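PDB 3CSW: probable branched-chain-amino-acid aminotransferase from Thermotoga maritima MSB8, which probably transfers the amino groups of leucine, isoleucine and valine to 2-oxoglutarate, using pyridoxal 5'-phosphate as cofactor. Local coordinates for residues A[273-276]-A[280-283]; A[207-212]-A[219-224]; A[15-20]-A[25-30]. One frame throughout, in Å; residues are numbered along the deposited sequence.

Contact 1: residues A[273-276]-A[280-283]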
loop_
_atom_site.group_PDB
_atom_site.type_symbol
_atom_site.label_atom_id
_atom_site.label_comp_id
_atom_site.label_asym_id
_atom_site.label_seq_id
_atom_site.Cartn_x
_atom_site.Cartn_y
_atom_site.Cartn_z
ATOM N N PRO A 273 24.360 32.915 10.796
ATOM C CA PRO A 273 25.799 32.896 11.040
ATOM C C PRO A 273 26.462 31.549 10.778
ATOM O O PRO A 273 27.568 31.514 10.262
ATOM C CB PRO A 273 25.941 33.312 12.519
ATOM C CG PRO A 273 24.613 33.233 13.088
ATOM C CD PRO A 273 23.624 33.394 11.976
ATOM N N PHE A 274 25.799 30.450 11.115
ATOM C CA PHE A 274 26.354 29.117 10.860
ATOM C C PHE A 274 26.502 28.832 9.353
ATOM O O PHE A 274 27.549 28.393 8.899
ATOM C CB PHE A 274 25.492 28.046 11.536
ATOM C CG PHE A 274 25.946 26.633 11.267
ATOM C CD1 PHE A 274 26.924 26.038 12.056
ATOM C CD2 PHE A 274 25.380 25.886 10.224
ATOM C CE1 PHE A 274 27.347 24.715 11.801
ATOM C CE2 PHE A 274 25.814 24.584 9.954
ATOM C CZ PHE A 274 26.786 23.996 10.762
ATOM N N VAL A 275 25.456 29.080 8.577
ATOM C CA VAL A 275 25.498 28.734 7.145
ATOM C C VAL A 275 26.404 29.683 6.340
ATOM O O VAL A 275 27.026 29.269 5.359
ATOM C CB VAL A 275 24.077 28.605 6.525
ATOM C CG1 VAL A 275 23.273 27.568 7.301
ATOM C CG2 VAL A 275 23.357 29.982 6.461
ATOM N N LEU A 276 26.490 30.940 6.769
ATOM C CA LEU A 276 27.364 31.896 6.129
ATOM C C LEU A 276 28.840 31.520 6.328
ATOM O O LEU A 276 29.671 31.880 5.506
ATOM C CB LEU A 276 27.115 33.320 6.641
ATOM C CG LEU A 276 25.862 34.078 6.199
ATOM C CD1 LEU A 276 25.831 35.428 6.922
ATOM C CD2 LEU A 276 25.885 34.300 4.718
ATOM N N GLU A 280 31.153 24.504 2.550
ATOM C CA GLU A 280 30.380 23.649 1.620
ATOM C C GLU A 280 29.176 24.356 0.973
ATOM O O GLU A 280 28.726 23.944 -0.084
ATOM C CB GLU A 280 29.925 22.364 2.315
ATOM C CG GLU A 280 28.915 22.565 3.424
ATOM C CD GLU A 280 28.560 21.267 4.133
ATOM O OE1 GLU A 280 29.469 20.651 4.742
ATOM O OE2 GLU A 280 27.365 20.879 4.099
ATOM N N ASN A 281 28.680 25.423 1.594
ATOM C CA ASN A 281 27.606 26.248 1.027
ATOM C C ASN A 281 28.080 27.352 0.077
ATOM O O ASN A 281 27.257 28.073 -0.484
ATOM C CB ASN A 281 26.808 26.907 2.157
ATOM C CG ASN A 281 26.086 25.914 3.005
ATOM O OD1 ASN A 281 25.533 24.935 2.495
ATOM N ND2 ASN A 281 26.050 26.162 4.306
ATOM N N TRP A 282 29.403 27.480 -0.088
ATOM C CA TRP A 282 30.004 28.566 -0.869
ATOM C C TRP A 282 31.064 28.169 -1.882
ATOM O O TRP A 282 31.661 29.048 -2.501
ATOM C CB TRP A 282 30.571 29.626 0.079
ATOM C CG TRP A 282 29.501 30.192 0.977
ATOM C CD1 TRP A 282 29.288 29.883 2.281
ATOM C CD2 TRP A 282 28.466 31.111 0.608
ATOM N NE1 TRP A 282 28.204 30.570 2.762
ATOM C CE2 TRP A 282 27.681 31.334 1.755
ATOM C CE3 TRP A 282 28.141 31.788 -0.575
ATOM C CZ2 TRP A 282 26.581 32.198 1.753
ATOM C CZ3 TRP A 282 27.041 32.640 -0.576
ATOM C CH2 TRP A 282 26.283 32.840 0.583
ATOM N N VAL A 283 31.279 26.876 -2.084
ATOM C CA VAL A 283 32.225 26.359 -3.073
ATOM C C VAL A 283 31.962 26.993 -4.436
ATOM O O VAL A 283 30.817 26.987 -4.881
ATOM C CB VAL A 283 32.053 24.820 -3.277
ATOM C CG1 VAL A 283 33.250 24.252 -4.013
ATOM C CG2 VAL A 283 31.866 24.096 -1.953
#
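The C-terminal part of helix 262-276 is met by Asn-281 and Trp-282, where the C-terminal chain turns back on it. The centre of the contact is the main-chain carbonyl of Val-275. Two side-chain N-H groups converge on its oxygen. The indole NE1 of Trp-282 gives the shorter bond, 3.1 Å to Val-275 O, with an N-H...O angle of 148°. The oxygen lies at the ring edge, 19° out of the indole plane. Asn-281 ND2 adds a weak but straighter bond to Val-275 O, at 3.4 Å and 163°. Thus a carbonyl late in the helix gains side-chain donors. Both donor chains have CG beside the backbone N, which helps bring them to the same oxygen. Beside this polar pair the side chains of Leu-276 and Trp-282 cross obliquely. CB of Leu-276 leaves the backbone away from the loop, but the Leu-276 CD2 branch turns back to 3.7 Å from Trp-282 CZ2. A leucine in place of Trp-282 would probably cost Val-275 O its stronger side-chain donor, leaving the weak Asn-281 bond between these segments, and open a gap beside Leu-276. Asn-281 is held further by Lys-58 at OD1 and by Asn-207 at ND2. Phe-54 meets the Trp-282 ring edge-to-face, and Val-275 also packs on Phe-54 and on Asn-207 of helix 203-214.

Contact 2: residues A[207-212]-A[219-224]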
loop_
_atom_site.group_PDB
_atom_site.type_symbol
_atom_site.label_atom_id
_atom_site.label_comp_id
_atom_site.label_asym_id
_atom_site.label_seq_id
_atom_site.Cartn_x
_atom_site.Cartn_y
_atom_site.Cartn_z
ATOM N N ASN A 207 21.546 21.592 6.472
ATOM C CA ASN A 207 22.240 22.605 7.270
ATOM C C ASN A 207 21.772 22.685 8.708
ATOM O O ASN A 207 22.593 22.878 9.618
ATOM C CB ASN A 207 22.131 23.981 6.615
ATOM C CG ASN A 207 23.175 24.188 5.528
ATOM O OD1 ASN A 207 24.377 24.195 5.799
ATOM N ND2 ASN A 207 22.721 24.396 4.310
ATOM N N VAL A 208 20.459 22.529 8.915
ATOM C CA VAL A 208 19.878 22.557 10.260
ATOM C C VAL A 208 20.329 21.337 11.068
ATOM O O VAL A 208 20.610 21.476 12.245
ATOM C CB VAL A 208 18.333 22.680 10.210
ATOM C CG1 VAL A 208 17.690 22.449 11.591
ATOM C CG2 VAL A 208 17.952 24.070 9.634
ATOM N N ILE A 209 20.418 20.167 10.433
ATOM C CA ILE A 209 20.915 18.942 11.098
ATOM C C ILE A 209 22.361 19.145 11.576
ATOM O O ILE A 209 22.713 18.825 12.738
ATOM C CB ILE A 209 20.775 17.685 10.179
ATOM C CG1 ILE A 209 19.294 17.333 10.006
ATOM C CG2 ILE A 209 21.525 16.459 10.760
ATOM C CD1 ILE A 209 18.996 16.316 8.920
ATOM N N LYS A 210 23.190 19.720 10.702
ATOM C CA LYS A 210 24.575 20.042 11.054
ATOM C C LYS A 210 24.666 21.102 12.143
ATOM O O LYS A 210 25.525 21.022 13.024
ATOM C CB LYS A 210 25.358 20.488 9.815
ATOM C CG LYS A 210 25.465 19.393 8.789
ATOM C CD LYS A 210 26.399 19.752 7.654
ATOM C CE LYS A 210 26.139 18.830 6.450
ATOM N NZ LYS A 210 27.363 18.517 5.671
ATOM N N LEU A 211 23.815 22.113 12.069
ATOM C CA LEU A 211 23.769 23.144 13.105
ATOM C C LEU A 211 23.351 22.536 14.434
ATOM O O LEU A 211 23.935 22.852 15.479
ATOM C CB LEU A 211 22.804 24.269 12.729
ATOM C CG LEU A 211 22.520 25.351 13.771
ATOM C CD1 LEU A 211 23.778 26.120 14.125
ATOM C CD2 LEU A 211 21.447 26.280 13.253
ATOM N N ALA A 212 22.332 21.684 14.425
ATOM C CA ALA A 212 21.872 21.061 15.681
ATOM C C ALA A 212 23.030 20.298 16.337
ATOM O O ALA A 212 23.280 20.442 17.536
ATOM C CB ALA A 212 20.664 20.159 15.450
ATOM N N VAL A 219 19.944 14.676 17.497
ATOM C CA VAL A 219 19.189 14.628 16.268
ATOM C C VAL A 219 18.884 13.176 15.868
ATOM O O VAL A 219 19.773 12.339 15.890
ATOM C CB VAL A 219 19.947 15.287 15.095
ATOM C CG1 VAL A 219 19.067 15.274 13.852
ATOM C CG2 VAL A 219 20.366 16.686 15.435
ATOM N N GLU A 220 17.622 12.901 15.528
ATOM C CA GLU A 220 17.172 11.603 15.024
ATOM C C GLU A 220 16.503 11.796 13.663
ATOM O O GLU A 220 15.505 12.522 13.570
ATOM C CB GLU A 220 16.117 10.987 15.953
ATOM C CG GLU A 220 16.583 10.784 17.379
ATOM C CD GLU A 220 15.523 10.172 18.311
ATOM O OE1 GLU A 220 14.470 9.666 17.824
ATOM O OE2 GLU A 220 15.765 10.206 19.545
ATOM N N GLU A 221 17.069 11.165 12.633
ATOM C CA GLU A 221 16.475 11.059 11.322
ATOM C C GLU A 221 15.866 9.672 11.276
ATOM O O GLU A 221 16.583 8.685 11.255
ATOM C CB GLU A 221 17.502 11.231 10.193
ATOM C CG GLU A 221 18.231 12.567 10.201
ATOM C CD GLU A 221 19.286 12.670 9.104
ATOM O OE1 GLU A 221 18.935 12.555 7.895
ATOM O OE2 GLU A 221 20.466 12.891 9.451
ATOM N N ARG A 222 14.540 9.604 11.286
ATOM C CA ARG A 222 13.838 8.312 11.325
ATOM C C ARG A 222 12.434 8.440 10.748
ATOM O O ARG A 222 12.018 9.506 10.337
ATOM C CB ARG A 222 13.763 7.799 12.763
ATOM C CG ARG A 222 13.149 8.784 13.739
ATOM C CD ARG A 222 12.808 8.078 15.026
ATOM N NE ARG A 222 12.209 8.950 16.037
ATOM C CZ ARG A 222 10.904 9.178 16.180
ATOM N NH1 ARG A 222 10.002 8.665 15.346
ATOM N NH2 ARG A 222 10.504 9.959 17.155
ATOM N N VAL A 223 11.713 7.342 10.700
ATOM C CA VAL A 223 10.308 7.383 10.360
ATOM C C VAL A 223 9.568 8.072 11.528
ATOM O O VAL A 223 9.722 7.683 12.681
ATOM C CB VAL A 223 9.736 5.968 10.094
ATOM C CG1 VAL A 223 8.197 6.009 9.928
ATOM C CG2 VAL A 223 10.414 5.357 8.863
ATOM N N VAL A 224 8.794 9.108 11.195
ATOM C CA VAL A 224 8.019 9.891 12.153
ATOM C C VAL A 224 6.557 9.699 11.748
ATOM O O VAL A 224 6.209 9.922 10.606
ATOM C CB VAL A 224 8.412 11.368 12.085
ATOM C CG1 VAL A 224 7.520 12.237 13.025
ATOM C CG2 VAL A 224 9.907 11.526 12.402
#
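Ile-209 faces Val-219 and Glu-221 across the beta-alpha-beta unit formed by strand 189-193, helix 203-214 and strand 219-222. Here the helix returns the chain to the edge strand, which runs parallel to strand 189-193. The axes of segments 207-212 and 219-222 approach to 9.6 Å, with their N-to-C directions at 145°. From the helix, CB of Ile-209 points toward the strand, and the chain then forks. The CG2 branch is anti to the backbone N. Ile-209 CG2 comes 4.1 Å from Val-219 CG1, the two side chains crossing at about a right angle, and 3.9 Å from Glu-221 OE2. The other branch runs through CG1 to CD1. At this tip, Ile-209 CD1 sits 3.7 Å from Glu-221 CD and only slightly farther from CG and both oxygens. It therefore packs on the whole carboxylate end rather than on one oxygen. The acid is not left to this apolar contact, since Glu-221 OE1 forms a salt bridge with Arg-205. Phe-183 of strand 181-186 also touches Ile-209. On the strand itself, Arg-222 NE forms a salt bridge with Glu-220 OE1 (3.0 Å), with the oxygen in the guanidinium plane. Val-219 has its two methyls spread over the helix. While CG1 takes Ile-209, Val-219 CG2 presses on Ala-212 CB at 3.5 Å, closer than carbon atoms usually pack.

Contact 3: residues A[15-20]-A[25-30]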
loop_
_atom_site.group_PDB
_atom_site.type_symbol
_atom_site.label_atom_id
_atom_site.label_comp_id
_atom_site.label_asym_id
_atom_site.label_seq_id
_atom_site.Cartn_x
_atom_site.Cartn_y
_atom_site.Cartn_z
ATOM N N ILE A 15 15.201 37.969 -16.071
ATOM C CA ILE A 15 15.382 36.590 -16.512
ATOM C C ILE A 15 16.642 36.473 -17.367
ATOM O O ILE A 15 17.075 37.437 -18.002
ATOM C CB ILE A 15 14.132 35.997 -17.277
ATOM C CG1 ILE A 15 13.974 36.600 -18.673
ATOM C CG2 ILE A 15 12.865 36.187 -16.473
ATOM C CD1 ILE A 15 12.896 35.934 -19.522
ATOM N N TRP A 16 17.258 35.300 -17.321
ATOM C CA TRP A 16 18.343 34.956 -18.221
ATOM C C TRP A 16 17.801 33.824 -19.082
ATOM O O TRP A 16 17.366 32.785 -18.574
ATOM C CB TRP A 16 19.587 34.527 -17.462
ATOM C CG TRP A 16 20.788 34.392 -18.329
ATOM C CD1 TRP A 16 21.733 35.355 -18.594
ATOM C CD2 TRP A 16 21.181 33.238 -19.058
ATOM N NE1 TRP A 16 22.697 34.854 -19.439
ATOM C CE2 TRP A 16 22.380 33.554 -19.734
ATOM C CE3 TRP A 16 20.646 31.954 -19.195
ATOM C CZ2 TRP A 16 23.048 32.632 -20.533
ATOM C CZ3 TRP A 16 21.313 31.035 -20.008
ATOM C CH2 TRP A 16 22.496 31.381 -20.662
ATOM N N TRP A 17 17.812 34.041 -20.386
ATOM C CA TRP A 17 17.192 33.128 -21.332
ATOM C C TRP A 17 17.919 33.247 -22.666
ATOM O O TRP A 17 18.133 34.349 -23.162
ATOM C CB TRP A 17 15.707 33.494 -21.461
ATOM C CG TRP A 17 14.882 32.654 -22.400
ATOM C CD1 TRP A 17 14.101 33.105 -23.429
ATOM C CD2 TRP A 17 14.740 31.227 -22.388
ATOM N NE1 TRP A 17 13.489 32.051 -24.053
ATOM C CE2 TRP A 17 13.859 30.888 -23.433
ATOM C CE3 TRP A 17 15.270 30.204 -21.592
ATOM C CZ2 TRP A 17 13.494 29.567 -23.704
ATOM C CZ3 TRP A 17 14.906 28.888 -21.868
ATOM C CH2 TRP A 17 14.030 28.585 -22.913
ATOM N N ARG A 18 18.331 32.106 -23.209
ATOM C CA ARG A 18 19.014 32.042 -24.495
ATOM C C ARG A 18 20.163 33.056 -24.588
ATOM O O ARG A 18 20.197 33.909 -25.480
ATOM C CB ARG A 18 18.003 32.219 -25.643
ATOM C CG ARG A 18 16.769 31.306 -25.518
ATOM C CD ARG A 18 16.051 31.006 -26.856
ATOM N NE ARG A 18 15.592 32.206 -27.571
ATOM C CZ ARG A 18 14.607 32.237 -28.474
ATOM N NH1 ARG A 18 13.922 31.139 -28.796
ATOM N NH2 ARG A 18 14.287 33.391 -29.052
ATOM N N GLY A 19 21.077 32.973 -23.629
ATOM C CA GLY A 19 22.306 33.754 -23.653
ATOM C C GLY A 19 22.275 35.221 -23.258
ATOM O O GLY A 19 23.320 35.870 -23.297
ATOM N N LYS A 20 21.119 35.767 -22.880
ATOM C CA LYS A 20 21.030 37.209 -22.571
ATOM C C LYS A 20 20.106 37.465 -21.397
ATOM O O LYS A 20 19.140 36.741 -21.208
ATOM C CB LYS A 20 20.543 37.999 -23.807
ATOM N N ASP A 25 8.590 40.449 -18.898
ATOM C CA ASP A 25 7.261 40.853 -19.319
ATOM C C ASP A 25 6.723 39.780 -20.266
ATOM O O ASP A 25 5.674 39.183 -20.028
ATOM C CB ASP A 25 7.324 42.226 -20.009
ATOM C CG ASP A 25 6.104 43.096 -19.712
ATOM O OD1 ASP A 25 5.395 43.487 -20.674
ATOM O OD2 ASP A 25 5.859 43.391 -18.515
ATOM N N GLU A 26 7.478 39.541 -21.334
ATOM C CA GLU A 26 7.139 38.567 -22.361
ATOM C C GLU A 26 8.272 37.565 -22.469
ATOM O O GLU A 26 9.416 37.872 -22.112
ATOM C CB GLU A 26 6.990 39.259 -23.723
ATOM C CG GLU A 26 5.937 40.366 -23.784
ATOM C CD GLU A 26 4.513 39.831 -23.747
ATOM O OE1 GLU A 26 4.199 38.906 -24.535
ATOM O OE2 GLU A 26 3.703 40.348 -22.940
ATOM N N ILE A 27 7.955 36.371 -22.964
ATOM C CA ILE A 27 8.978 35.378 -23.291
ATOM C C ILE A 27 8.683 34.836 -24.689
ATOM O O ILE A 27 7.532 34.556 -25.020
ATOM C CB ILE A 27 9.079 34.242 -22.223
ATOM C CG1 ILE A 27 10.395 33.459 -22.373
ATOM C CG2 ILE A 27 7.855 33.323 -22.273
ATOM C CD1 ILE A 27 10.640 32.455 -21.262
ATOM N N SER A 28 9.731 34.749 -25.510
ATOM C CA SER A 28 9.642 34.198 -26.862
ATOM C C SER A 28 10.352 32.867 -26.902
ATOM O O SER A 28 11.567 32.793 -26.699
ATOM C CB SER A 28 10.287 35.127 -27.887
ATOM O OG SER A 28 9.393 36.149 -28.256
ATOM N N LEU A 29 9.593 31.814 -27.173
ATOM C CA LEU A 29 10.178 30.489 -27.262
ATOM C C LEU A 29 9.590 29.709 -28.428
ATOM O O LEU A 29 8.512 30.026 -28.916
ATOM C CB LEU A 29 10.028 29.740 -25.929
ATOM C CG LEU A 29 8.651 29.374 -25.375
ATOM C CD1 LEU A 29 8.861 28.540 -24.129
ATOM C CD2 LEU A 29 7.802 30.586 -25.066
ATOM N N ASP A 30 10.342 28.722 -28.900
ATOM C CA ASP A 30 9.874 27.827 -29.947
ATOM C C ASP A 30 8.611 27.131 -29.431
ATOM O O ASP A 30 8.573 26.685 -28.286
ATOM C CB ASP A 30 10.965 26.801 -30.269
ATOM C CG ASP A 30 10.671 25.984 -31.526
ATOM O OD1 ASP A 30 9.493 25.838 -31.940
ATOM O OD2 ASP A 30 11.647 25.472 -32.110
HETATM O O HOH W 1 13.202 28.364 -27.353
#
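Apolar contacts gather around Trp-17 and Ile-27. The Ile-27 side chain crosses the indole at about a right angle. Its CD1 makes a CH-pi contact over the five-membered ring, 4.1 Å from the centroid and 11° off the ring normal. CG1 of Ile-27 sits near the same ring, 3.8 Å from Trp-17 NE1. Ile-27 CG1 is anti to the backbone N (chi1 -164°), which carries the branch toward the indole. Arg-18 CG lies over the opposite face, so the ring is sandwiched between two aliphatic groups. At the benzene edge, Trp-17 CZ2 meets Leu-29 CB at 4.1 Å. Ile-15 CD1 reaches Ile-27 CD1 more loosely.

The strands belong to the N-terminal part of the fold. Strands 14-17 and 20-23 form a beta hairpin, closed by a type I' turn from Trp-17 to Lys-20, at the border of the six-stranded antiparallel sheet. Strand 26-30 follows, its axis running in nearly the same direction as that of segment 15-17. Its backbone instead pairs antiparallel with a strand of the second subunit. Ile-15 and Ile-27 both pack on Phe-31 of that subunit.

Polar contacts converge on the carbonyl of Ser-28. Trp-17 NE1 gives Ser-28 O a weak bond of 3.4 Å, nearly straight at 167°, with the oxygen in the ring plane. The guanidinium of Arg-18 lies across the same oxygen, which stands over one of its faces and not in line with its N-H bonds. The Ser-28 hydroxyl is bonded to Ser-28 of the second subunit.

One water links the segments, accepting from Arg-18 NH1 at 3.2 Å and from Asp-30 N at 3.3 Å. Asp-30 is the N-cap of helix 31-37, with OD1 bonded to Ser-32 N.

Along the chain the order is contact 3, contact 2, contact 1, each closing before the next opens. Contacts 1 and 2 are neighbours, with centres about 18 Å apart. Helices 203-214 and 262-276 join them: Phe-274 packs on Leu-211, and Glu-280 OE2 forms a salt bridge of 2.8 Å with Lys-210 NZ. The C-terminal chain is thus tied to the beta-alpha-beta unit. The side chains of Asn-281 and Ile-209 are about 10 and 11 Å from the bound pyridoxal phosphate, so neither contact lines the cofactor pocket directly. Contact 3 stands apart, its centre about 40 Å from that of contact 2 and on the opposite side of the chain's centre. Of the three, it alone meets another subunit.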